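Local coordinates for core protein VP7 (Bluetongue virus, PDB 1BVP), which forms, as a homotrimer assembled on a VP3 scaffold, the capsomers of the viral core and is implicated in binding the host cell surface, at residues G169-Q172 / Q173-Q176. Numbering follows the deposited sequence.
Sequences GDVQ and QIFQ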
ATOM      1  N   GLY A 169       1.206   2.256 -39.877  1.00 40.24           N
ATOM      2  CA  GLY A 169       0.185   1.276 -39.539  1.00 36.39           C
ATOM      3  C   GLY A 169      -0.418   1.475 -38.165  1.00 36.03           C
ATOM      4  O   GLY A 169       0.039   2.302 -37.368  1.00 38.26           O
ATOM      5  N   ASP A 170      -1.508   0.762 -37.919  1.00 37.79           N
ATOM      6  CA  ASP A 170      -2.220   0.830 -36.648  1.00 36.82           C
ATOM      7  C   ASP A 170      -1.721  -0.329 -35.801  1.00 39.02           C
ATOM      8  O   ASP A 170      -1.593  -1.458 -36.273  1.00 40.20           O
ATOM      9  CB  ASP A 170      -3.735   0.740 -36.865  1.00 34.25           C
ATOM     10  CG  ASP A 170      -4.359   2.074 -37.302  1.00 35.49           C
ATOM     11  OD1 ASP A 170      -3.639   3.120 -37.395  1.00 30.01           O
ATOM     12  OD2 ASP A 170      -5.599   2.062 -37.539  1.00 36.85           O
ATOM     13  N   VAL A 171      -1.551  -0.075 -34.519  1.00 38.78           N
ATOM     14  CA  VAL A 171      -0.992  -1.070 -33.640  1.00 35.46           C
ATOM     15  C   VAL A 171      -1.901  -1.532 -32.473  1.00 35.64           C
ATOM     16  O   VAL A 171      -1.628  -2.548 -31.824  1.00 35.51           O
ATOM     17  CB  VAL A 171       0.362  -0.497 -33.199  1.00 34.30           C
ATOM     18  CG1 VAL A 171       0.712  -0.888 -31.836  1.00 42.08           C
ATOM     19  CG2 VAL A 171       1.403  -0.929 -34.164  1.00 29.36           C
ATOM     20  N   GLN A 172      -3.047  -0.883 -32.304  1.00 31.55           N
ATOM     21  CA  GLN A 172      -3.955  -1.210 -31.207  1.00 27.41           C
ATOM     22  C   GLN A 172      -4.408  -2.639 -30.958  1.00 27.85           C
ATOM     23  O   GLN A 172      -4.597  -3.004 -29.812  1.00 37.46           O
ATOM     24  CB  GLN A 172      -5.202  -0.370 -31.292  1.00 27.89           C
ATOM     25  CG  GLN A 172      -5.975  -0.635 -32.550  1.00 29.31           C
ATOM     26  CD  GLN A 172      -5.755   0.432 -33.581  1.00 30.68           C
ATOM     27  OE1 GLN A 172      -4.759   1.177 -33.545  1.00 29.45           O
ATOM     28  NE2 GLN A 172      -6.717   0.564 -34.477  1.00 33.97           N
ATOM     29  N   GLN A 173      -4.618  -3.445 -31.990  1.00 23.37           N
ATOM     30  CA  GLN A 173      -5.110  -4.798 -31.770  1.00 25.54           C
ATOM     31  C   GLN A 173      -4.249  -5.706 -30.926  1.00 23.03           C
ATOM     32  O   GLN A 173      -4.745  -6.713 -30.411  1.00 24.97           O
ATOM     33  CB  GLN A 173      -5.542  -5.501 -33.075  1.00 41.18           C
ATOM     34  CG  GLN A 173      -4.559  -5.429 -34.248  1.00 64.57           C
ATOM     35  CD  GLN A 173      -4.395  -4.007 -34.869  1.00 77.61           C
ATOM     36  OE1 GLN A 173      -5.265  -3.126 -34.730  1.00 78.99           O
ATOM     37  NE2 GLN A 173      -3.264  -3.794 -35.552  1.00 81.44           N
ATOM     38  N   ILE A 174      -2.975  -5.363 -30.761  1.00 20.59           N
ATOM     39  CA  ILE A 174      -2.049  -6.195 -29.959  1.00 21.16           C
ATOM     40  C   ILE A 174      -2.468  -6.090 -28.478  1.00 25.52           C
ATOM     41  O   ILE A 174      -2.296  -7.035 -27.688  1.00 29.14           O
ATOM     42  CB  ILE A 174      -0.544  -5.734 -30.200  1.00 19.14           C
ATOM     43  CG1 ILE A 174       0.468  -6.593 -29.454  1.00 18.09           C
ATOM     44  CG2 ILE A 174      -0.325  -4.300 -29.764  1.00 22.39           C
ATOM     45  CD1 ILE A 174       0.623  -7.960 -30.001  1.00 22.07           C
ATOM     46  N   PHE A 175      -3.067  -4.942 -28.147  1.00 26.32           N
ATOM     47  CA  PHE A 175      -3.555  -4.614 -26.811  1.00 25.52           C
ATOM     48  C   PHE A 175      -4.965  -5.098 -26.496  1.00 31.39           C
ATOM     49  O   PHE A 175      -5.344  -5.171 -25.323  1.00 39.64           O
ATOM     50  CB  PHE A 175      -3.582  -3.105 -26.617  1.00 20.58           C
ATOM     51  CG  PHE A 175      -2.234  -2.477 -26.553  1.00 24.39           C
ATOM     52  CD1 PHE A 175      -1.523  -2.445 -25.358  1.00 26.41           C
ATOM     53  CD2 PHE A 175      -1.678  -1.882 -27.672  1.00 24.08           C
ATOM     54  CE1 PHE A 175      -0.272  -1.823 -25.279  1.00 23.59           C
ATOM     55  CE2 PHE A 175      -0.430  -1.257 -27.609  1.00 21.15           C
ATOM     56  CZ  PHE A 175       0.273  -1.225 -26.416  1.00 21.57           C
ATOM     57  N   GLN A 176      -5.753  -5.388 -27.525  1.00 30.23           N
ATOM     58  CA  GLN A 176      -7.155  -5.777 -27.354  1.00 29.17           C
ATOM     59  C   GLN A 176      -7.440  -7.218 -26.966  1.00 31.55           C
ATOM     60  O   GLN A 176      -6.546  -8.070 -27.029  1.00 33.63           O
ATOM     61  CB  GLN A 176      -7.975  -5.283 -28.563  1.00 27.36           C
ATOM     62  CG  GLN A 176      -7.791  -3.728 -28.713  1.00 35.32           C
ATOM     63  CD  GLN A 176      -8.441  -3.105 -29.945  1.00 46.42           C
ATOM     64  OE1 GLN A 176      -8.744  -3.802 -30.930  1.00 55.68           O
ATOM     65  NE2 GLN A 176      -8.649  -1.780 -29.906  1.00 44.11           N
TER
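The phenyl ring of F175 meets Q172 at its edge, where the carbonyl O of Q172 lies near the ring plane, 3.8 Å from F175 CD2. The flat ends of Q172 and Q173 are turned 61° against each other, and Q173 OE1 comes up to Q172 CG at 3.4 Å. Both chains bend at chi2, which folds both amides back toward the end of strand 168-170; in Q173 this, with CG wedged between backbone N and carbonyl carbon (chi1 48°), carries NE2 back to D170 O. The bond from Q173 NE2 to D170 O is 3.0 Å long but bent, 142° at the hydrogen, and the donor stands above the carbonyl plane. Glutamine suits the place because its amide N-H can serve a backbone carbonyl at the end of a strand.

Two successive i+3 to i bonds make overlapping beta turns of helical backbone shape, short of a regular helix: I174 N donates almost straight to V171 O at 3.3 Å, and F175 N to Q172 O at 3.0 Å, with a weak second donor in Q176 N. V171 and I174 lie side by side, V171 CG1 being 4.1 Å from I174 CG2; being apolar, they and F175 suit the side facing I159.

The turn follows strand 168-170, an outermost strand of its four-stranded sheet within the chain. V171 pairs by backbone with L231. D170 OD1, Q172 OE1 and Q176 NE2 are hydrogen-bonded to H232 ND1, L231 N and G227 O respectively, Q172 suiting its place as acceptor and Q176 as donor. Buried F175 sits edge-to-face with W225 and, with buried V171, packs on strand 158-163, F175 also reaching strand 241-252, so the turn joins one sheet of the beta domain to the other.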